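Local coordinates for hypothetical protein (Staphylococcus aureus subsp. aureus, PDB 2ETS) that is of unknown function but adopts the four-helix bundle fold of the DUF1798 family, at residues V24-M27 / Q28-E32; D40-F43 / Y44-V47; T46-P49 / Y50-I54; R97-R100 / K101-I104; V110-D113 / L114-L118. One frame throughout, in Å; residues are numbered along the deposited sequence.

Contact 1: V24-M27 / Q28-E32; sequences VNNM and QQNFE
The side-chain amides of Asn26 and Asn30, one helical turn apart, stand almost square to each other, their planes 85° apart. They meet at their nitrogens, ND2 of Asn26 lying 3.6 Å from ND2 of Asn30. Instead of pairing with that amide, Asn30 turns its ND2 down to the backbone, 2.9 Å from Asn26 O; the N-H points poorly at the oxygen (125°), and the bond is weak. Its first torsion puts CG beside the backbone N (chi1 -84°), and this folds the amide back over the preceding turn. Asn26 O therefore has two donors from one residue, the other being Asn30 N at 3.0 Å, a much straighter bond. The Asn30 side chain also packs against His41 in the loop before helix 43-63. All this happens in the middle of helix 12-37, one of the long helices of the four-helix bundle, where Gln28 N, Gln29 N and Phe31 N bond in the usual i to i-4 manner to Val24 O, Asn25 O and Met27 O. Met27, a selenomethionine, sends its chain away from the following turn into the bundle, against Tyr50, Ile54 and Leu89. Phe31 touches the turn before it through CB, 3.5 Å from Met27 O, while its ring leads off to stack with Phe103 of helix 100-120. On the partly exposed side Gln28 rests its CB 3.4 Å from Asn25 O and runs out extended beyond CG.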
loop_
_atom_site.group_PDB
_atom_site.type_symbol
_atom_site.label_atom_id
_atom_site.label_comp_id
_atom_site.label_asym_id
_atom_site.label_seq_id
_atom_site.Cartn_x
_atom_site.Cartn_y
_atom_site.Cartn_z
ATOM N N VAL A 24 -2.115 -2.928 3.504
ATOM C CA VAL A 24 -0.993 -3.702 2.973
ATOM C C VAL A 24 -0.964 -5.130 3.619
ATOM O O VAL A 24 -0.669 -6.134 2.953
ATOM C CB VAL A 24 0.312 -2.919 3.175
ATOM C CG1 VAL A 24 1.526 -3.750 2.837
ATOM C CG2 VAL A 24 0.299 -1.634 2.308
ATOM N N ASN A 25 -1.273 -5.224 4.903
ATOM C CA ASN A 25 -1.485 -6.537 5.530
ATOM C C ASN A 25 -2.623 -7.343 4.919
ATOM O O ASN A 25 -2.526 -8.522 4.681
ATOM C CB ASN A 25 -1.735 -6.367 7.010
ATOM C CG ASN A 25 -0.498 -5.963 7.746
ATOM O OD1 ASN A 25 0.581 -6.513 7.506
ATOM N ND2 ASN A 25 -0.631 -4.992 8.647
ATOM N N ASN A 26 -3.702 -6.679 4.626
ATOM C CA ASN A 26 -4.795 -7.301 3.947
ATOM C C ASN A 26 -4.380 -7.816 2.585
ATOM O O ASN A 26 -4.820 -8.869 2.166
ATOM C CB ASN A 26 -5.896 -6.257 3.760
ATOM C CG ASN A 26 -7.228 -6.861 3.675
ATOM O OD1 ASN A 26 -7.561 -7.735 4.462
ATOM N ND2 ASN A 26 -8.035 -6.399 2.724
HETATM N N MSE A 27 -3.584 -7.035 1.871
HETATM C CA MSE A 27 -3.061 -7.462 0.564
HETATM C C MSE A 27 -2.235 -8.739 0.689
HETATM O O MSE A 27 -2.279 -9.584 -0.183
HETATM C CB MSE A 27 -2.220 -6.366 -0.056
HETATM C CG MSE A 27 -3.034 -5.153 -0.413
HETATM SE SE MSE A 27 -1.879 -3.746 -1.040
HETATM C CE MSE A 27 -2.953 -2.267 -0.409
ATOM N N GLN A 28 -1.489 -8.891 1.777
ATOM C CA GLN A 28 -0.724 -10.107 1.975
ATOM C C GLN A 28 -1.671 -11.315 2.132
ATOM O O GLN A 28 -1.436 -12.381 1.565
ATOM C CB GLN A 28 0.203 -9.986 3.180
ATOM C CG GLN A 28 1.194 -11.161 3.296
ATOM C CD GLN A 28 2.251 -10.943 4.389
ATOM O OE1 GLN A 28 2.237 -9.936 5.107
ATOM N NE2 GLN A 28 3.166 -11.904 4.523
ATOM N N GLN A 29 -2.759 -11.134 2.845
ATOM C CA GLN A 29 -3.710 -12.232 3.051
ATOM C C GLN A 29 -4.415 -12.595 1.748
ATOM O O GLN A 29 -4.618 -13.758 1.478
ATOM C CB GLN A 29 -4.716 -11.921 4.159
ATOM C CG GLN A 29 -4.633 -12.850 5.405
ATOM C CD GLN A 29 -4.373 -14.354 5.066
ATOM O OE1 GLN A 29 -5.194 -15.026 4.419
ATOM N NE2 GLN A 29 -3.220 -14.867 5.509
ATOM N N ASN A 30 -4.722 -11.594 0.921
ATOM C CA ASN A 30 -5.354 -11.819 -0.370
ATOM C C ASN A 30 -4.442 -12.634 -1.295
ATOM O O ASN A 30 -4.865 -13.563 -1.989
ATOM C CB ASN A 30 -5.698 -10.473 -1.010
ATOM C CG ASN A 30 -7.029 -9.911 -0.505
ATOM O OD1 ASN A 30 -8.065 -10.470 -0.782
ATOM N ND2 ASN A 30 -6.988 -8.826 0.258
ATOM N N PHE A 31 -3.177 -12.281 -1.288
ATOM C CA PHE A 31 -2.203 -12.967 -2.102
ATOM C C PHE A 31 -2.128 -14.428 -1.644
ATOM O O PHE A 31 -2.113 -15.341 -2.465
ATOM C CB PHE A 31 -0.854 -12.259 -1.988
ATOM C CG PHE A 31 0.280 -13.004 -2.629
ATOM C CD1 PHE A 31 0.414 -13.026 -4.015
ATOM C CD2 PHE A 31 1.212 -13.679 -1.853
ATOM C CE1 PHE A 31 1.463 -13.690 -4.617
ATOM C CE2 PHE A 31 2.274 -14.352 -2.460
ATOM C CZ PHE A 31 2.402 -14.348 -3.855
ATOM N N GLU A 32 -2.090 -14.645 -0.336
ATOM C CA GLU A 32 -2.094 -16.003 0.217
ATOM C C GLU A 32 -3.327 -16.781 -0.176
ATOM O O GLU A 32 -3.247 -17.987 -0.381
ATOM C CB GLU A 32 -1.971 -16.001 1.746
ATOM C CG GLU A 32 -0.592 -15.634 2.253
ATOM C CD GLU A 32 0.539 -16.526 1.726
ATOM O OE1 GLU A 32 0.350 -17.749 1.515
ATOM O OE2 GLU A 32 1.645 -15.985 1.560
#

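Contact 2: D40-F43 / Y44-V47; sequences DHDF and YQTV
The contact is the N-terminal cap of helix 43-63, with Asp42 in the N-cap position and its carboxylate turned onto the first turn. Asp42 OD2 accepts from Gln45 N at 2.7 Å, the donor arriving nearly along the C-O axis of the carboxylate. CG stands opposite the backbone N across CA-CB (chi1 180°), which swings the acid forward over the opening turn. There it lies alongside the start of the Gln45 side chain, with OD2 3.1 Å from Gln45 CB. In this first turn of the bundle's second long helix the main chain is wider than alpha: Asp42 O takes Val47 N at 3.1 Å, a pi-type i to i-5 bond, as well as Thr46 N. A water also ties the loop to the turn, accepting from Asp42 N and hydrogen-bonding to Thr46 OG1 at 2.7 Å. Phe43 and Tyr44, both on the surface, form a T-shaped pair with planes at 85°. The edge of Phe43 is the part that points in, its CD2 sitting 3.5 Å above the Tyr44 ring plane and over the ring centre. Phe43 also lays CD1 against Val47 CB, the two side chains crossing at about a right angle. In the loop, His41 places CB 3.8 Å from Thr46 CG2, while its ring turns away toward helix 12-37 and hydrogen-bonds through ND1 to His94 ND1.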
loop_
_atom_site.group_PDB
_atom_site.type_symbol
_atom_site.label_atom_id
_atom_site.label_comp_id
_atom_site.label_asym_id
_atom_site.label_seq_id
_atom_site.Cartn_x
_atom_site.Cartn_y
_atom_site.Cartn_z
ATOM N N ASP A 40 -7.682 -16.704 -9.519
ATOM C CA ASP A 40 -7.729 -15.235 -9.545
ATOM C C ASP A 40 -9.049 -14.709 -8.981
ATOM O O ASP A 40 -10.094 -15.297 -9.252
ATOM C CB ASP A 40 -7.644 -14.738 -10.980
ATOM C CG ASP A 40 -6.303 -14.955 -11.601
ATOM O OD1 ASP A 40 -5.309 -15.168 -10.864
ATOM O OD2 ASP A 40 -6.255 -14.915 -12.851
ATOM N N HIS A 41 -9.027 -13.598 -8.236
ATOM C CA HIS A 41 -10.291 -12.937 -7.856
ATOM C C HIS A 41 -10.939 -12.313 -9.085
ATOM O O HIS A 41 -10.266 -12.000 -10.077
ATOM C CB HIS A 41 -10.088 -11.840 -6.824
ATOM C CG HIS A 41 -9.626 -12.337 -5.494
ATOM N ND1 HIS A 41 -8.763 -11.622 -4.694
ATOM C CD2 HIS A 41 -9.904 -13.481 -4.823
ATOM C CE1 HIS A 41 -8.538 -12.299 -3.582
ATOM N NE2 HIS A 41 -9.209 -13.434 -3.640
ATOM N N ASP A 42 -12.249 -12.123 -9.012
ATOM C CA ASP A 42 -13.010 -11.561 -10.119
ATOM C C ASP A 42 -12.647 -10.108 -10.324
ATOM O O ASP A 42 -12.646 -9.310 -9.370
ATOM C CB ASP A 42 -14.508 -11.657 -9.857
ATOM C CG ASP A 42 -15.303 -11.067 -10.998
ATOM O OD1 ASP A 42 -15.318 -11.689 -12.077
ATOM O OD2 ASP A 42 -15.849 -9.960 -10.846
ATOM N N PHE A 43 -12.344 -9.738 -11.562
ATOM C CA PHE A 43 -11.895 -8.388 -11.809
ATOM C C PHE A 43 -12.906 -7.316 -11.360
ATOM O O PHE A 43 -12.534 -6.385 -10.626
ATOM C CB PHE A 43 -11.540 -8.168 -13.266
ATOM C CG PHE A 43 -10.922 -6.837 -13.493
ATOM C CD1 PHE A 43 -9.617 -6.587 -13.047
ATOM C CD2 PHE A 43 -11.640 -5.819 -14.057
ATOM C CE1 PHE A 43 -9.032 -5.328 -13.207
ATOM C CE2 PHE A 43 -11.076 -4.542 -14.235
ATOM C CZ PHE A 43 -9.772 -4.294 -13.819
ATOM N N TYR A 44 -14.165 -7.435 -11.804
ATOM C CA TYR A 44 -15.152 -6.362 -11.600
ATOM C C TYR A 44 -15.809 -6.400 -10.229
ATOM O O TYR A 44 -16.152 -5.353 -9.686
ATOM C CB TYR A 44 -16.225 -6.341 -12.722
ATOM C CG TYR A 44 -15.633 -5.942 -14.059
ATOM C CD1 TYR A 44 -15.117 -4.663 -14.258
ATOM C CD2 TYR A 44 -15.534 -6.856 -15.100
ATOM C CE1 TYR A 44 -14.531 -4.299 -15.473
ATOM C CE2 TYR A 44 -14.953 -6.507 -16.315
ATOM C CZ TYR A 44 -14.457 -5.231 -16.499
ATOM O OH TYR A 44 -13.881 -4.890 -17.699
ATOM N N GLN A 45 -15.968 -7.590 -9.665
ATOM C CA GLN A 45 -16.579 -7.738 -8.354
ATOM C C GLN A 45 -15.625 -7.543 -7.204
ATOM O O GLN A 45 -16.068 -7.176 -6.122
ATOM C CB GLN A 45 -17.224 -9.118 -8.222
ATOM C CG GLN A 45 -18.418 -9.328 -9.156
ATOM C CD GLN A 45 -19.508 -8.295 -8.930
ATOM O OE1 GLN A 45 -20.278 -8.391 -7.975
ATOM N NE2 GLN A 45 -19.565 -7.289 -9.802
ATOM N N THR A 46 -14.326 -7.784 -7.423
ATOM C CA THR A 46 -13.334 -7.768 -6.343
ATOM C C THR A 46 -12.150 -6.817 -6.594
ATOM O O THR A 46 -11.854 -5.976 -5.765
ATOM C CB THR A 46 -12.746 -9.178 -6.087
ATOM O OG1 THR A 46 -13.798 -10.148 -5.931
ATOM C CG2 THR A 46 -11.831 -9.169 -4.832
ATOM N N VAL A 47 -11.463 -6.967 -7.719
ATOM C CA VAL A 47 -10.227 -6.204 -7.967
ATOM C C VAL A 47 -10.466 -4.703 -8.180
ATOM O O VAL A 47 -9.791 -3.881 -7.559
ATOM C CB VAL A 47 -9.419 -6.762 -9.167
ATOM C CG1 VAL A 47 -8.092 -6.016 -9.309
ATOM C CG2 VAL A 47 -9.178 -8.254 -8.979
HETATM O O HOH W 1 -13.385 -12.765 -6.177
#

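Contact 3: T46-P49 / Y50-I54; sequences TVKP and YTEHI
Lys48 and Glu52 slant across each other on the outer surface of helix 43-63, and the end of the lysine reaches only one oxygen of the acid. Lys48 NZ lies 3.4 Å from Glu52 OE2, a weak hydrogen bond within a salt bridge, and Lys48 CE is equally near. The lysine runs extended until its last torsion (chi4 -106°), while Glu52 carries its CG over the previous turn, 3.2 Å from Lys48 O. Thr51 faces inward and turns back on the backbone: with chi1 at 59° its OG1 sits between the backbone N and the carbonyl carbon, 2.9 Å from Lys48 O and 3.1 Å from Val47 O. Its methyl CG2 slants past Val47 CG1, 4.1 Å away. Tyr50 touches the preceding turn through CB, 3.2 Å from Thr46 O, and its ring swings toward helix 12-37, where Glu23 receives the hydroxyl; one ring face carries Ile54 CG1. Pro49 kinks the helix, having no N-H to give the turn before. The single hydroxyl proton of Thr51 can serve either carbonyl, so the hydroxyl finds an acceptor within its own helix, and the long lysine-glutamate pair probably adds little more than a loose electrostatic tie at the surface.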
loop_
_atom_site.group_PDB
_atom_site.type_symbol
_atom_site.label_atom_id
_atom_site.label_comp_id
_atom_site.label_asym_id
_atom_site.label_seq_id
_atom_site.Cartn_x
_atom_site.Cartn_y
_atom_site.Cartn_z
ATOM N N THR A 46 -14.326 -7.784 -7.423
ATOM C CA THR A 46 -13.334 -7.768 -6.343
ATOM C C THR A 46 -12.150 -6.817 -6.594
ATOM O O THR A 46 -11.854 -5.976 -5.765
ATOM C CB THR A 46 -12.746 -9.178 -6.087
ATOM O OG1 THR A 46 -13.798 -10.148 -5.931
ATOM C CG2 THR A 46 -11.831 -9.169 -4.832
ATOM N N VAL A 47 -11.463 -6.967 -7.719
ATOM C CA VAL A 47 -10.227 -6.204 -7.967
ATOM C C VAL A 47 -10.466 -4.703 -8.180
ATOM O O VAL A 47 -9.791 -3.881 -7.559
ATOM C CB VAL A 47 -9.419 -6.762 -9.167
ATOM C CG1 VAL A 47 -8.092 -6.016 -9.309
ATOM C CG2 VAL A 47 -9.178 -8.254 -8.979
ATOM N N LYS A 48 -11.382 -4.361 -9.068
ATOM C CA LYS A 48 -11.669 -2.966 -9.362
ATOM C C LYS A 48 -12.115 -2.200 -8.104
ATOM O O LYS A 48 -11.499 -1.191 -7.746
ATOM C CB LYS A 48 -12.723 -2.842 -10.485
ATOM C CG LYS A 48 -12.801 -1.457 -11.127
ATOM C CD LYS A 48 -13.886 -1.393 -12.212
ATOM C CE LYS A 48 -14.156 0.072 -12.700
ATOM N NZ LYS A 48 -15.458 0.668 -12.188
ATOM N N PRO A 49 -13.151 -2.693 -7.404
ATOM C CA PRO A 49 -13.552 -1.987 -6.195
ATOM C C PRO A 49 -12.447 -1.845 -5.146
ATOM O O PRO A 49 -12.329 -0.807 -4.498
ATOM C CB PRO A 49 -14.700 -2.855 -5.641
ATOM C CG PRO A 49 -15.164 -3.685 -6.772
ATOM C CD PRO A 49 -13.948 -3.917 -7.615
ATOM N N TYR A 50 -11.617 -2.868 -5.009
ATOM C CA TYR A 50 -10.561 -2.846 -4.028
ATOM C C TYR A 50 -9.495 -1.808 -4.353
ATOM O O TYR A 50 -9.099 -1.004 -3.497
ATOM C CB TYR A 50 -9.895 -4.217 -3.915
ATOM C CG TYR A 50 -8.858 -4.215 -2.835
ATOM C CD1 TYR A 50 -9.234 -4.180 -1.482
ATOM C CD2 TYR A 50 -7.511 -4.162 -3.147
ATOM C CE1 TYR A 50 -8.268 -4.169 -0.472
ATOM C CE2 TYR A 50 -6.540 -4.110 -2.156
ATOM C CZ TYR A 50 -6.930 -4.146 -0.822
ATOM O OH TYR A 50 -5.978 -4.094 0.154
ATOM N N THR A 51 -9.031 -1.838 -5.593
ATOM C CA THR A 51 -7.989 -0.890 -6.062
ATOM C C THR A 51 -8.513 0.537 -6.055
ATOM O O THR A 51 -7.794 1.455 -5.725
ATOM C CB THR A 51 -7.517 -1.218 -7.470
ATOM O OG1 THR A 51 -8.642 -1.165 -8.358
ATOM C CG2 THR A 51 -6.859 -2.581 -7.505
ATOM N N GLU A 52 -9.771 0.722 -6.397
ATOM C CA GLU A 52 -10.380 2.049 -6.271
ATOM C C GLU A 52 -10.456 2.541 -4.818
ATOM O O GLU A 52 -10.274 3.723 -4.560
ATOM C CB GLU A 52 -11.760 2.046 -6.906
ATOM C CG GLU A 52 -11.695 1.942 -8.421
ATOM C CD GLU A 52 -13.067 2.061 -9.071
ATOM O OE1 GLU A 52 -14.094 2.033 -8.340
ATOM O OE2 GLU A 52 -13.104 2.179 -10.315
ATOM N N HIS A 53 -10.705 1.644 -3.869
ATOM C CA HIS A 53 -10.723 2.029 -2.452
ATOM C C HIS A 53 -9.302 2.408 -2.010
ATOM O O HIS A 53 -9.099 3.369 -1.267
ATOM C CB HIS A 53 -11.314 0.901 -1.597
ATOM C CG HIS A 53 -10.859 0.889 -0.169
ATOM N ND1 HIS A 53 -11.372 1.735 0.796
ATOM C CD2 HIS A 53 -9.989 0.069 0.473
ATOM C CE1 HIS A 53 -10.800 1.468 1.958
ATOM N NE2 HIS A 53 -9.955 0.460 1.792
ATOM N N ILE A 54 -8.327 1.646 -2.467
ATOM C CA ILE A 54 -6.913 1.997 -2.221
ATOM C C ILE A 54 -6.529 3.367 -2.863
ATOM O O ILE A 54 -5.862 4.199 -2.228
ATOM C CB ILE A 54 -5.984 0.885 -2.722
ATOM C CG1 ILE A 54 -6.235 -0.449 -1.983
ATOM C CG2 ILE A 54 -4.498 1.298 -2.594
ATOM C CD1 ILE A 54 -6.216 -0.383 -0.456
#

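Contact 4: R97-R100 / K101-I104; sequences RTSR and KLFI
Ser99 O accepts from Phe103 N at 2.9 Å, nearly in line with the carbonyl, and Arg100 O accepts from Ile104 N at 3.0 Å, so regular alpha-helical bonding starts at once. This is the N-terminal cap of helix 100-120, the last long helix of the bundle, with Ser99 as the N-cap. Its hydroxyl takes the N-H of Leu102, OG lying 3.2 Å from Leu102 N with a straight N-H at 162°. The same N-H leans weakly on Ser99 O as well. OG is put there by a first torsion of 167°, which sets it beside the carbonyl carbon and over the opening turn. The Leu102 side chain lies against the serine, its CG 3.6 Å from Ser99 OG. One residue earlier, Thr98 sends its methyl toward the helix: CG2 comes to 3.7 Å from Phe103 CB and slants against the start of the ring, an apolar contact between the residue before the N-cap and the fourth after it, the positions of a hydrophobic staple. The threonine hydroxyl goes the other way, to Glu92 O at the end of helix 76-92, while the Phe103 ring stacks with Phe31 of helix 12-37. Arg100 and Ile104 run side by side in the same direction along the helix surface. The arginine bends at chi3 (-61°), and its guanidinium group meets Glu32 of helix 12-37 in a salt bridge. Nearer the backbone than that bend, Arg100 CG lies 3.9 Å from Ile104 CG1. Ile104 CG1 also lies 3.1 Å from Arg100 O, the carbonyl that accepts from Ile104 N.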
loop_
_atom_site.group_PDB
_atom_site.type_symbol
_atom_site.label_atom_id
_atom_site.label_comp_id
_atom_site.label_asym_id
_atom_site.label_seq_id
_atom_site.Cartn_x
_atom_site.Cartn_y
_atom_site.Cartn_z
ATOM N N ARG A 97 -0.950 -15.887 -10.496
ATOM C CA ARG A 97 0.307 -15.944 -11.205
ATOM C C ARG A 97 1.322 -14.941 -10.638
ATOM O O ARG A 97 2.487 -14.987 -10.970
ATOM C CB ARG A 97 0.096 -15.756 -12.718
ATOM N N THR A 98 0.911 -14.067 -9.733
ATOM C CA THR A 98 1.876 -13.133 -9.140
ATOM C C THR A 98 3.043 -13.901 -8.464
ATOM O O THR A 98 2.840 -14.835 -7.643
ATOM C CB THR A 98 1.179 -12.211 -8.124
ATOM O OG1 THR A 98 0.255 -11.339 -8.812
ATOM C CG2 THR A 98 2.181 -11.430 -7.317
ATOM N N SER A 99 4.262 -13.479 -8.770
ATOM C CA SER A 99 5.469 -14.058 -8.162
ATOM C C SER A 99 5.598 -13.816 -6.663
ATOM O O SER A 99 5.668 -12.677 -6.217
ATOM C CB SER A 99 6.719 -13.456 -8.825
ATOM O OG SER A 99 7.877 -13.777 -8.069
ATOM N N ARG A 100 5.696 -14.879 -5.882
ATOM C CA ARG A 100 5.851 -14.731 -4.428
ATOM C C ARG A 100 7.117 -13.947 -4.076
ATOM O O ARG A 100 7.117 -13.097 -3.195
ATOM C CB ARG A 100 5.923 -16.090 -3.764
ATOM C CG ARG A 100 6.173 -15.997 -2.269
ATOM C CD ARG A 100 6.032 -17.352 -1.593
ATOM N NE ARG A 100 4.688 -17.907 -1.747
ATOM C CZ ARG A 100 3.649 -17.662 -0.942
ATOM N NH1 ARG A 100 3.787 -16.833 0.090
ATOM N NH2 ARG A 100 2.457 -18.244 -1.177
ATOM N N LYS A 101 8.198 -14.282 -4.767
ATOM C CA LYS A 101 9.475 -13.652 -4.558
ATOM C C LYS A 101 9.361 -12.116 -4.697
ATOM O O LYS A 101 9.783 -11.373 -3.815
ATOM C CB LYS A 101 10.484 -14.274 -5.541
ATOM C CG LYS A 101 11.835 -13.604 -5.592
ATOM C CD LYS A 101 12.792 -14.395 -6.500
ATOM C CE LYS A 101 13.736 -13.496 -7.308
ATOM N NZ LYS A 101 14.590 -12.625 -6.441
ATOM N N LEU A 102 8.749 -11.657 -5.772
ATOM C CA LEU A 102 8.740 -10.219 -6.096
ATOM C C LEU A 102 7.674 -9.481 -5.274
ATOM O O LEU A 102 7.891 -8.358 -4.851
ATOM C CB LEU A 102 8.494 -10.004 -7.592
ATOM C CG LEU A 102 9.542 -10.577 -8.561
ATOM C CD1 LEU A 102 9.115 -10.314 -10.004
ATOM C CD2 LEU A 102 10.927 -10.032 -8.321
ATOM N N PHE A 103 6.537 -10.144 -5.062
ATOM C CA PHE A 103 5.431 -9.604 -4.269
ATOM C C PHE A 103 5.832 -9.381 -2.817
ATOM O O PHE A 103 5.629 -8.295 -2.262
ATOM C CB PHE A 103 4.209 -10.513 -4.352
ATOM C CG PHE A 103 3.006 -9.973 -3.617
ATOM C CD1 PHE A 103 2.185 -9.077 -4.220
ATOM C CD2 PHE A 103 2.758 -10.323 -2.299
ATOM C CE1 PHE A 103 1.099 -8.556 -3.546
ATOM C CE2 PHE A 103 1.679 -9.832 -1.625
ATOM C CZ PHE A 103 0.850 -8.951 -2.230
ATOM N N ILE A 104 6.462 -10.376 -2.218
ATOM C CA ILE A 104 6.839 -10.287 -0.817
ATOM C C ILE A 104 7.989 -9.294 -0.584
ATOM O O ILE A 104 7.984 -8.529 0.361
ATOM C CB ILE A 104 7.183 -11.681 -0.287
ATOM C CG1 ILE A 104 5.931 -12.588 -0.357
ATOM C CG2 ILE A 104 7.733 -11.621 1.142
ATOM C CD1 ILE A 104 4.728 -12.098 0.398
#

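Contact 5: V110-D113 / L114-L118; sequences VQYD and LQNIL
Leu114, Asp113 and Asn116 carry most of this contact within helix 100-120. Leu114 leans back over the turn before it, its CG 3.2 Å from Val110 O; farther out, its CD1 meets Val110 CG1 at 3.8 Å, the two side chains running alongside and pointing the same way. Asp113 and Asn116 are joined through a water, which donates to Asp113 OD1 at 2.7 Å and accepts from Asn116 ND2 at 2.8 Å. The same carboxylate oxygen forms a salt bridge with Lys78, so the buried acid has both a charged partner and a water. Asn116 keeps CG beside its backbone N (chi1 -76°), which brings the amide back toward Tyr112. The amide stands 84° from the tyrosine ring plane, and its ND2 approaches Tyr112 CE1 obliquely, modelled tighter than usual packing and doubtful in its exact distance. A second water donates to Tyr112 O at 2.9 Å and only weakly to Asn116 OD1. Val110 reaches helix 76-92 at Leu82 and Ile86 and helix 12-37 at Val24, and Ile117 likewise touches Leu82 and Val17. Apolar residues one or two turns apart facing neighbouring helices, with polar ones on the flanks, are typical of a helix in a four-helix bundle.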
loop_
_atom_site.group_PDB
_atom_site.type_symbol
_atom_site.label_atom_id
_atom_site.label_comp_id
_atom_site.label_asym_id
_atom_site.label_seq_id
_atom_site.Cartn_x
_atom_site.Cartn_y
_atom_site.Cartn_z
ATOM N N VAL A 110 7.471 -1.753 1.252
ATOM C CA VAL A 110 6.346 -0.876 1.578
ATOM C C VAL A 110 6.076 -0.791 3.096
ATOM O O VAL A 110 5.939 0.317 3.641
ATOM C CB VAL A 110 5.088 -1.317 0.799
ATOM C CG1 VAL A 110 3.859 -0.632 1.274
ATOM C CG2 VAL A 110 5.292 -1.025 -0.704
ATOM N N GLN A 111 6.049 -1.930 3.784
ATOM C CA GLN A 111 5.822 -1.908 5.248
ATOM C C GLN A 111 6.981 -1.160 5.880
ATOM O O GLN A 111 6.771 -0.375 6.818
ATOM C CB GLN A 111 5.645 -3.323 5.866
ATOM C CG GLN A 111 4.495 -4.118 5.205
ATOM C CD GLN A 111 4.312 -5.579 5.684
ATOM O OE1 GLN A 111 5.265 -6.397 5.680
ATOM N NE2 GLN A 111 3.058 -5.916 6.081
ATOM N N TYR A 112 8.194 -1.336 5.332
ATOM C CA TYR A 112 9.336 -0.633 5.894
ATOM C C TYR A 112 9.171 0.909 5.790
ATOM O O TYR A 112 9.273 1.639 6.777
ATOM C CB TYR A 112 10.655 -1.134 5.286
ATOM C CG TYR A 112 11.817 -0.311 5.708
ATOM C CD1 TYR A 112 12.148 0.855 5.017
ATOM C CD2 TYR A 112 12.578 -0.664 6.816
ATOM C CE1 TYR A 112 13.210 1.651 5.426
ATOM C CE2 TYR A 112 13.655 0.130 7.227
ATOM C CZ TYR A 112 13.951 1.280 6.535
ATOM O OH TYR A 112 14.988 2.086 6.943
ATOM N N ASP A 113 8.869 1.393 4.604
ATOM C CA ASP A 113 8.597 2.814 4.416
ATOM C C ASP A 113 7.454 3.355 5.274
ATOM O O ASP A 113 7.528 4.448 5.843
ATOM C CB ASP A 113 8.247 3.047 2.966
ATOM C CG ASP A 113 9.466 2.963 2.046
ATOM O OD1 ASP A 113 10.623 3.018 2.546
ATOM O OD2 ASP A 113 9.241 2.861 0.818
ATOM N N LEU A 114 6.363 2.604 5.305
ATOM C CA LEU A 114 5.188 2.992 6.077
ATOM C C LEU A 114 5.499 3.165 7.561
ATOM O O LEU A 114 5.005 4.095 8.200
ATOM C CB LEU A 114 4.079 1.955 5.887
ATOM C CG LEU A 114 3.385 2.006 4.518
ATOM C CD1 LEU A 114 2.368 0.904 4.440
ATOM C CD2 LEU A 114 2.697 3.353 4.263
ATOM N N GLN A 115 6.325 2.278 8.106
ATOM C CA GLN A 115 6.724 2.405 9.500
ATOM C C GLN A 115 7.525 3.672 9.758
ATOM O O GLN A 115 7.354 4.302 10.806
ATOM C CB GLN A 115 7.550 1.201 9.954
ATOM C CG GLN A 115 6.759 -0.018 10.252
ATOM C CD GLN A 115 5.759 0.197 11.405
ATOM O OE1 GLN A 115 4.619 -0.263 11.320
ATOM N NE2 GLN A 115 6.170 0.936 12.450
ATOM N N ASN A 116 8.421 4.021 8.833
ATOM C CA ASN A 116 9.253 5.195 8.982
ATOM C C ASN A 116 8.401 6.449 8.944
ATOM O O ASN A 116 8.687 7.450 9.624
ATOM C CB ASN A 116 10.313 5.264 7.871
ATOM C CG ASN A 116 11.468 4.298 8.094
ATOM O OD1 ASN A 116 11.750 3.881 9.219
ATOM N ND2 ASN A 116 12.147 3.950 7.023
ATOM N N ILE A 117 7.369 6.398 8.116
ATOM C CA ILE A 117 6.479 7.520 7.960
ATOM C C ILE A 117 5.692 7.632 9.238
ATOM O O ILE A 117 5.637 8.710 9.833
ATOM C CB ILE A 117 5.543 7.355 6.738
ATOM C CG1 ILE A 117 6.353 7.505 5.455
ATOM C CG2 ILE A 117 4.426 8.379 6.770
ATOM C CD1 ILE A 117 5.566 7.192 4.174
ATOM N N LEU A 118 5.123 6.507 9.673
ATOM C CA LEU A 118 4.353 6.472 10.919
ATOM C C LEU A 118 5.187 7.051 12.038
ATOM O O LEU A 118 4.710 7.919 12.721
ATOM C CB LEU A 118 3.875 5.054 11.272
ATOM C CG LEU A 118 2.901 4.933 12.458
ATOM C CD1 LEU A 118 1.489 5.423 12.090
ATOM C CD2 LEU A 118 2.838 3.497 12.997
HETATM O O HOH W 2 10.745 0.804 9.095
HETATM O O HOH W 3 11.638 4.751 4.383
#

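Overall arrangement
From the N terminus, contact 1 lies within helix 12-37. The chain then turns, and contact 2 caps helix 43-63; contact 3 continues along that helix and shares Thr46 and Val47 with contact 2. After helix 76-92, contact 4 caps helix 100-120, and contact 5 sits farther along it, about 20 Å away between centres. Each is local and closes no long loop, and none nests in or crosses another. Contact 1 is the hub: it touches contact 2 at His41, contact 3 through Met27, contact 4 through Glu32 and Phe31, and contact 5 through Val24. Thus helix 12-37 joins helices 43-63 and 100-120. Contacts 2 and 5, about 28 Å apart between centres, lie on opposite sides of the chain's centre.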